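Local atomic coordinates of orotidine 5'-phosphate decarboxylase (Lactobacillus acidophilus, PDB entry 3TFX), a protein that probably catalyses the decarboxylation of orotidine 5'-monophosphate to UMP, the last step of de novo UMP biosynthesis, as a homodimer. Residues G93-I98 and K154-D159; S100-L105 and P116-V121; Q145-A150 and K169-N174. All blocks are in the same frame, centred on the assembly; numbering follows the deposited sequence.

Contact 1: residues G93-I98 and K154-D159; sequences GGSQMI and KHSGAD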
# COMPACT_ATOMS: atom_id res chain seq x y z
N GLY A 93 -7.53 -4.47 -6.08
CA GLY A 93 -7.50 -5.57 -5.10
C GLY A 93 -8.78 -6.38 -5.02
O GLY A 93 -8.80 -7.46 -4.40
N GLY A 94 -9.85 -5.87 -5.63
CA GLY A 94 -11.08 -6.62 -5.74
C GLY A 94 -12.13 -6.35 -4.68
O GLY A 94 -11.86 -5.73 -3.63
N SER A 95 -13.33 -6.84 -4.97
CA SER A 95 -14.53 -6.62 -4.19
C SER A 95 -14.45 -7.03 -2.71
O SER A 95 -14.84 -6.26 -1.82
CB SER A 95 -15.69 -7.38 -4.83
OG SER A 95 -16.87 -7.09 -4.13
N GLN A 96 -13.98 -8.25 -2.47
CA GLN A 96 -13.90 -8.76 -1.10
C GLN A 96 -12.89 -7.98 -0.25
O GLN A 96 -13.12 -7.74 0.95
CB GLN A 96 -13.60 -10.27 -1.06
CG GLN A 96 -13.54 -10.82 0.38
CD GLN A 96 -14.86 -10.65 1.13
OE1 GLN A 96 -15.93 -11.04 0.64
NE2 GLN A 96 -14.80 -10.06 2.34
N MSE A 97 -11.78 -7.59 -0.87
CA MSE A 97 -10.75 -6.82 -0.17
C MSE A 97 -11.30 -5.47 0.29
O MSE A 97 -10.99 -5.00 1.39
CB MSE A 97 -9.54 -6.64 -1.08
CG MSE A 97 -8.30 -6.22 -0.33
SE MSE A 97 -7.19 -5.01 -1.39
CE MSE A 97 -8.40 -3.47 -1.44
N ILE A 98 -12.12 -4.85 -0.54
CA ILE A 98 -12.72 -3.56 -0.19
C ILE A 98 -13.67 -3.74 1.00
O ILE A 98 -13.61 -2.98 1.97
CB ILE A 98 -13.41 -2.88 -1.40
CG1 ILE A 98 -12.40 -2.54 -2.49
CG2 ILE A 98 -14.20 -1.62 -0.96
CD1 ILE A 98 -13.04 -2.12 -3.84
N LYS A 154 -18.17 1.25 -4.69
CA LYS A 154 -19.47 1.62 -4.08
C LYS A 154 -20.25 0.39 -3.62
O LYS A 154 -20.72 0.35 -2.50
CB LYS A 154 -20.31 2.48 -5.04
CG LYS A 154 -21.80 2.63 -4.71
CD LYS A 154 -22.05 3.49 -3.49
CE LYS A 154 -23.53 3.74 -3.22
NZ LYS A 154 -23.71 4.53 -1.95
N HIS A 155 -20.37 -0.63 -4.48
CA HIS A 155 -21.10 -1.85 -4.10
C HIS A 155 -20.36 -2.74 -3.11
O HIS A 155 -20.92 -3.72 -2.63
CB HIS A 155 -21.52 -2.66 -5.33
CG HIS A 155 -22.45 -1.93 -6.24
ND1 HIS A 155 -23.51 -1.18 -5.76
CD2 HIS A 155 -22.48 -1.82 -7.58
CE1 HIS A 155 -24.14 -0.63 -6.78
NE2 HIS A 155 -23.55 -1.01 -7.90
N SER A 156 -19.12 -2.38 -2.78
CA SER A 156 -18.31 -3.18 -1.87
C SER A 156 -17.97 -2.52 -0.53
O SER A 156 -17.03 -2.94 0.14
CB SER A 156 -17.02 -3.60 -2.57
OG SER A 156 -17.31 -4.26 -3.78
N GLY A 157 -18.71 -1.49 -0.15
CA GLY A 157 -18.47 -0.81 1.13
C GLY A 157 -17.54 0.40 1.15
O GLY A 157 -17.31 0.99 2.20
N ALA A 158 -17.00 0.79 -0.00
CA ALA A 158 -16.20 2.03 -0.04
C ALA A 158 -17.11 3.24 0.14
O ALA A 158 -18.23 3.25 -0.34
CB ALA A 158 -15.42 2.14 -1.34
N ASP A 159 -16.63 4.25 0.83
CA ASP A 159 -17.40 5.47 1.03
C ASP A 159 -17.19 6.50 -0.09
O ASP A 159 -17.95 7.46 -0.21
CB ASP A 159 -17.06 6.09 2.37
CG ASP A 159 -17.34 5.14 3.51
OD1 ASP A 159 -18.52 4.77 3.70
OD2 ASP A 159 -16.38 4.77 4.21
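The flat groups are the peptides on either side of Gly157, and methyl CG2 of Ile98 rests over one face of each. It stands almost directly above the carbonyl oxygen of Ser156, with Ile98 CG2 and Ser156 O 3.3 Å apart. On the next peptide Ile98 CG2 lies over the nitrogen end, 3.8 Å from Ala158 N. With CG2 anti to its backbone N, Ile98 turns this methyl to segment 154-159. Ile98 CG2 also packs on CB of Ser156 and reaches CB of Ala158 at 4.0 Å. Gly157 has phi near 92°, a left-handed conformation that favours glycine, and it carries the chain out of helix 142-155. The fold is a TIM barrel, and here the first turn of helix 95-108 meets the turn between helix 142-155 and strand 160-162. Gly94 is at the N-cap of helix 95-108. At the polar end, Ser156 OG is hydrogen-bonded to Met152 O, one turn back, and lies 2.9 Å from Ser95 OG. Ser156 CB packs 3.5 Å from Ser95 O. Ser95 N is bonded to Glu135 of the second subunit, so the start of helix 95-108 lies at the dimer interface.

Contact 2: residues S100-L105 and P116-V121; sequences SAKDGL and PKLLAV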
# COMPACT_ATOMS: atom_id res chain seq x y z
N SER A 100 -13.60 -6.10 3.26
CA SER A 100 -12.80 -6.42 4.45
C SER A 100 -12.14 -5.17 5.02
O SER A 100 -12.06 -5.00 6.23
CB SER A 100 -11.76 -7.51 4.12
OG SER A 100 -12.39 -8.76 3.88
N ALA A 101 -11.69 -4.29 4.14
CA ALA A 101 -11.08 -3.03 4.55
C ALA A 101 -12.06 -2.21 5.40
O ALA A 101 -11.70 -1.72 6.47
CB ALA A 101 -10.63 -2.24 3.33
N LYS A 102 -13.30 -2.11 4.93
CA LYS A 102 -14.32 -1.37 5.64
C LYS A 102 -14.66 -2.02 6.99
O LYS A 102 -14.80 -1.31 7.99
CB LYS A 102 -15.60 -1.19 4.81
CG LYS A 102 -16.65 -0.24 5.45
CD LYS A 102 -16.15 1.22 5.54
CE LYS A 102 -17.10 2.11 6.41
NZ LYS A 102 -16.59 3.54 6.64
N ASP A 103 -14.76 -3.35 7.01
CA ASP A 103 -15.01 -4.10 8.26
C ASP A 103 -13.87 -3.93 9.26
O ASP A 103 -14.10 -3.79 10.47
CB ASP A 103 -15.20 -5.59 7.99
CG ASP A 103 -16.48 -5.89 7.25
OD1 ASP A 103 -17.45 -5.12 7.39
OD2 ASP A 103 -16.52 -6.89 6.50
N GLY A 104 -12.65 -3.92 8.74
CA GLY A 104 -11.47 -3.61 9.55
C GLY A 104 -11.53 -2.21 10.13
O GLY A 104 -11.24 -2.01 11.32
N LEU A 105 -11.87 -1.23 9.30
CA LEU A 105 -12.06 0.16 9.75
C LEU A 105 -13.07 0.24 10.91
O LEU A 105 -12.80 0.86 11.94
CB LEU A 105 -12.50 1.05 8.57
CG LEU A 105 -11.53 1.95 7.77
CD1 LEU A 105 -10.05 1.62 7.91
CD2 LEU A 105 -11.92 2.11 6.29
N PRO A 116 -13.47 5.93 10.04
CA PRO A 116 -12.80 6.55 8.90
C PRO A 116 -13.52 6.24 7.59
O PRO A 116 -14.13 5.18 7.44
CB PRO A 116 -11.42 5.87 8.91
CG PRO A 116 -11.19 5.48 10.30
CD PRO A 116 -12.53 5.21 10.92
N LYS A 117 -13.47 7.18 6.65
CA LYS A 117 -14.08 6.97 5.33
C LYS A 117 -13.10 6.17 4.47
O LYS A 117 -11.91 6.47 4.46
CB LYS A 117 -14.43 8.31 4.67
CG LYS A 117 -15.42 9.14 5.48
CD LYS A 117 -16.84 8.74 5.14
CE LYS A 117 -17.72 8.55 6.36
NZ LYS A 117 -18.24 9.82 6.92
N LEU A 118 -13.60 5.14 3.79
CA LEU A 118 -12.76 4.30 2.94
C LEU A 118 -12.86 4.77 1.50
O LEU A 118 -13.93 4.75 0.90
CB LEU A 118 -13.21 2.83 3.02
CG LEU A 118 -12.50 1.79 2.15
CD1 LEU A 118 -11.02 1.69 2.51
CD2 LEU A 118 -13.21 0.41 2.30
N LEU A 119 -11.73 5.17 0.94
CA LEU A 119 -11.74 5.67 -0.42
C LEU A 119 -11.00 4.71 -1.33
O LEU A 119 -9.91 4.25 -1.00
CB LEU A 119 -11.08 7.06 -0.46
CG LEU A 119 -11.64 8.12 0.49
CD1 LEU A 119 -10.67 9.31 0.59
CD2 LEU A 119 -13.00 8.59 -0.00
N ALA A 120 -11.58 4.43 -2.48
CA ALA A 120 -10.96 3.52 -3.45
C ALA A 120 -10.15 4.29 -4.46
O ALA A 120 -10.60 5.30 -5.02
CB ALA A 120 -12.00 2.67 -4.16
N VAL A 121 -8.93 3.82 -4.66
CA VAL A 121 -8.14 4.24 -5.78
C VAL A 121 -8.54 3.36 -6.94
O VAL A 121 -8.82 2.16 -6.79
CB VAL A 121 -6.63 4.12 -5.50
CG1 VAL A 121 -5.80 4.17 -6.80
CG2 VAL A 121 -6.21 5.23 -4.53
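Lys102 NZ reaches Pro116 O at 3.1 Å, a weak hydrogen bond. Its stronger partner is Asp159, which forms a salt bridge with the same ammonium group. Asp159 OD2 also accepts from Leu118 N, so one carboxylate oxygen serves both the helix and the strand. The carboxylate of Asp159 would probably ease the repulsion between Lys102 NZ and Lys117 NZ, 6.5 Å apart. Lys102 has CG anti to its backbone N (chi1 -172°) and bends at chi2. Its chain therefore runs alongside Leu118 in the opposite direction. The rest of the contact is apolar. Leu118 sends CD2 against the helix backbone, 3.6 Å from Lys102 N, and the same methyl touches Ala101 CB at 3.8 Å. Leu105 meets Leu118 at about a right angle, with Leu105 CD2 3.6 Å from Leu118 CB and 3.9 Å from Leu118 CD1. Leu105 CG also packs on Pro116 CB. An alanine in place of Leu118 would lack CD1 and CD2 and would probably open a gap beside Ala101 CB and Leu105 CD2. The axis of 100-105 runs nearly antiparallel to strand 117-121, at 159°, as the helix of a beta-alpha-beta crossover does. Strand 117-121 lies between strands 86-90 and 160-162 in the barrel, and helix 69-80 flanks the helix through Val72 and Ala76.

Contact 3: residues Q145-A150 and K169-N174; sequences QVLSLA and KKLHEN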
# COMPACT_ATOMS: atom_id res chain seq x y z
N GLN A 145 -12.85 1.52 -17.52
CA GLN A 145 -12.19 0.81 -16.43
C GLN A 145 -12.35 1.56 -15.11
O GLN A 145 -12.64 0.97 -14.07
CB GLN A 145 -10.70 0.57 -16.76
CG GLN A 145 -9.84 0.07 -15.59
CD GLN A 145 -10.06 -1.41 -15.25
OE1 GLN A 145 -10.92 -2.10 -15.83
NE2 GLN A 145 -9.27 -1.91 -14.31
N VAL A 146 -12.18 2.88 -15.18
CA VAL A 146 -12.34 3.76 -14.03
C VAL A 146 -13.76 3.68 -13.46
O VAL A 146 -13.92 3.50 -12.24
CB VAL A 146 -11.94 5.21 -14.36
CG1 VAL A 146 -12.43 6.18 -13.27
CG2 VAL A 146 -10.42 5.30 -14.49
N LEU A 147 -14.77 3.80 -14.31
CA LEU A 147 -16.16 3.73 -13.88
C LEU A 147 -16.49 2.35 -13.27
O LEU A 147 -17.14 2.25 -12.22
CB LEU A 147 -17.10 4.08 -15.04
CG LEU A 147 -18.61 3.81 -14.85
CD1 LEU A 147 -19.14 4.67 -13.73
CD2 LEU A 147 -19.41 4.04 -16.16
N SER A 148 -16.01 1.29 -13.91
CA SER A 148 -16.21 -0.09 -13.43
C SER A 148 -15.61 -0.33 -12.03
O SER A 148 -16.25 -0.90 -11.15
CB SER A 148 -15.61 -1.07 -14.44
OG SER A 148 -15.73 -2.40 -14.00
N LEU A 149 -14.37 0.13 -11.83
CA LEU A 149 -13.72 0.06 -10.52
C LEU A 149 -14.47 0.90 -9.47
O LEU A 149 -14.68 0.46 -8.35
CB LEU A 149 -12.27 0.55 -10.63
CG LEU A 149 -11.10 -0.44 -10.76
CD1 LEU A 149 -11.47 -1.88 -11.07
CD2 LEU A 149 -10.04 0.08 -11.69
N ALA A 150 -14.90 2.10 -9.86
CA ALA A 150 -15.63 2.97 -8.95
C ALA A 150 -16.98 2.37 -8.52
O ALA A 150 -17.28 2.32 -7.33
CB ALA A 150 -15.81 4.35 -9.56
N LYS A 169 -18.32 14.00 -12.99
CA LYS A 169 -19.64 13.97 -13.62
C LYS A 169 -20.05 12.57 -14.07
O LYS A 169 -21.15 12.13 -13.74
CB LYS A 169 -19.79 15.01 -14.75
CG LYS A 169 -19.35 16.43 -14.35
CD LYS A 169 -20.36 17.52 -14.76
CE LYS A 169 -19.80 18.90 -14.50
NZ LYS A 169 -20.83 19.84 -13.99
N LYS A 170 -19.18 11.87 -14.79
CA LYS A 170 -19.47 10.48 -15.20
C LYS A 170 -19.65 9.56 -13.98
O LYS A 170 -20.58 8.76 -13.94
CB LYS A 170 -18.38 9.89 -16.10
CG LYS A 170 -18.26 10.53 -17.48
CD LYS A 170 -16.95 10.08 -18.18
CE LYS A 170 -15.67 10.54 -17.42
NZ LYS A 170 -14.40 10.07 -18.06
N LEU A 171 -18.74 9.67 -13.01
CA LEU A 171 -18.83 8.83 -11.82
C LEU A 171 -20.13 9.10 -11.06
O LEU A 171 -20.86 8.17 -10.73
CB LEU A 171 -17.59 8.95 -10.92
CG LEU A 171 -16.23 8.60 -11.57
CD1 LEU A 171 -15.13 8.51 -10.53
CD2 LEU A 171 -16.28 7.32 -12.38
N HIS A 172 -20.42 10.39 -10.83
CA HIS A 172 -21.63 10.81 -10.14
C HIS A 172 -22.90 10.33 -10.87
O HIS A 172 -23.77 9.72 -10.24
CB HIS A 172 -21.65 12.33 -9.92
CG HIS A 172 -22.92 12.84 -9.31
ND1 HIS A 172 -23.97 13.30 -10.07
CD2 HIS A 172 -23.30 12.97 -8.02
CE1 HIS A 172 -24.95 13.68 -9.27
NE2 HIS A 172 -24.57 13.49 -8.02
N GLU A 173 -22.97 10.58 -12.17
CA GLU A 173 -24.06 10.10 -13.05
C GLU A 173 -24.42 8.65 -12.77
O GLU A 173 -25.59 8.28 -12.77
CB GLU A 173 -23.65 10.20 -14.53
CG GLU A 173 -24.08 11.46 -15.28
CD GLU A 173 -25.52 11.40 -15.81
OE1 GLU A 173 -25.83 12.15 -16.77
OE2 GLU A 173 -26.36 10.64 -15.27
N ASN A 174 -23.39 7.82 -12.58
CA ASN A 174 -23.56 6.39 -12.34
C ASN A 174 -23.72 5.97 -10.87
O ASN A 174 -24.43 5.01 -10.57
CB ASN A 174 -22.42 5.62 -13.00
CG ASN A 174 -22.48 5.69 -14.51
OD1 ASN A 174 -23.13 4.86 -15.14
ND2 ASN A 174 -21.82 6.68 -15.11
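Leu171 and Leu147 divide this contact between a close-packed inner side and an outer side near solvent. On the inner side, methyl CD2 of Leu171 fits among three residues of helix 142-155. Leu171 CD2 lies 3.9 Å from Leu147 CA and 4.1 Å from both Val146 CG1 and Ala150 CB. Val146 and Leu171 cross at about a right angle and meet through Val146 CG1 and Leu171 CD2. Leu171 CG sits beside its backbone N (chi1 -58°), and this brings the methyl to the neighbouring helix. The outer side is different. Asn174 is exposed, and both methyls of Leu147 lie over the same face of its amide. Leu147 CD1 is 3.5 Å from Asn174 CB, while Leu147 CD2 is 3.7 Å from Asn174 ND2. The amide is held by its own helix: Asn174 ND2 donates to Lys170 O at 2.7 Å. That bond is fairly straight, with an angle of 164° at the hydrogen, and the acceptor lies close to the amide plane. Asn174 N also donates to Lys170 O, from the opposite face of the carbonyl plane. The ND2 bond probably fixes the turn of the amide, with one face against Leu147. No hydrogen bond joins the two segments. Their axes cross at -42° and come within 10.2 Å, as neighbouring outer helices of the TIM barrel. Beneath them, Ala150 and Leu171 both rest on Val161 of strand 160-162, and Leu171 also touches Tyr181 of strand 180-183. Leu149 of helix 142-155 packs on Glu135 of the second subunit.

Along the chain, contact 1 opens first, at the start of helix 95-108. Contact 2 opens further along that helix and closes soon after, at strand 117-121. It is thus nested in the longer loop that contact 1 closes at residues 154-159. Contact 3 opens on helix 142-155 before contact 1 has closed, and it closes on helix 168-175, so contacts 1 and 3 cross. Contacts 2 and 3 follow in series and do not touch. Asp159, at the end of contact 1, reaches Lys102 of the helix and Leu118 of the strand in contact 2. Together they tie helices 95-108, 142-155 and 168-175 and strand 117-121 into the barrel, and contacts 1 and 3 also touch the second subunit.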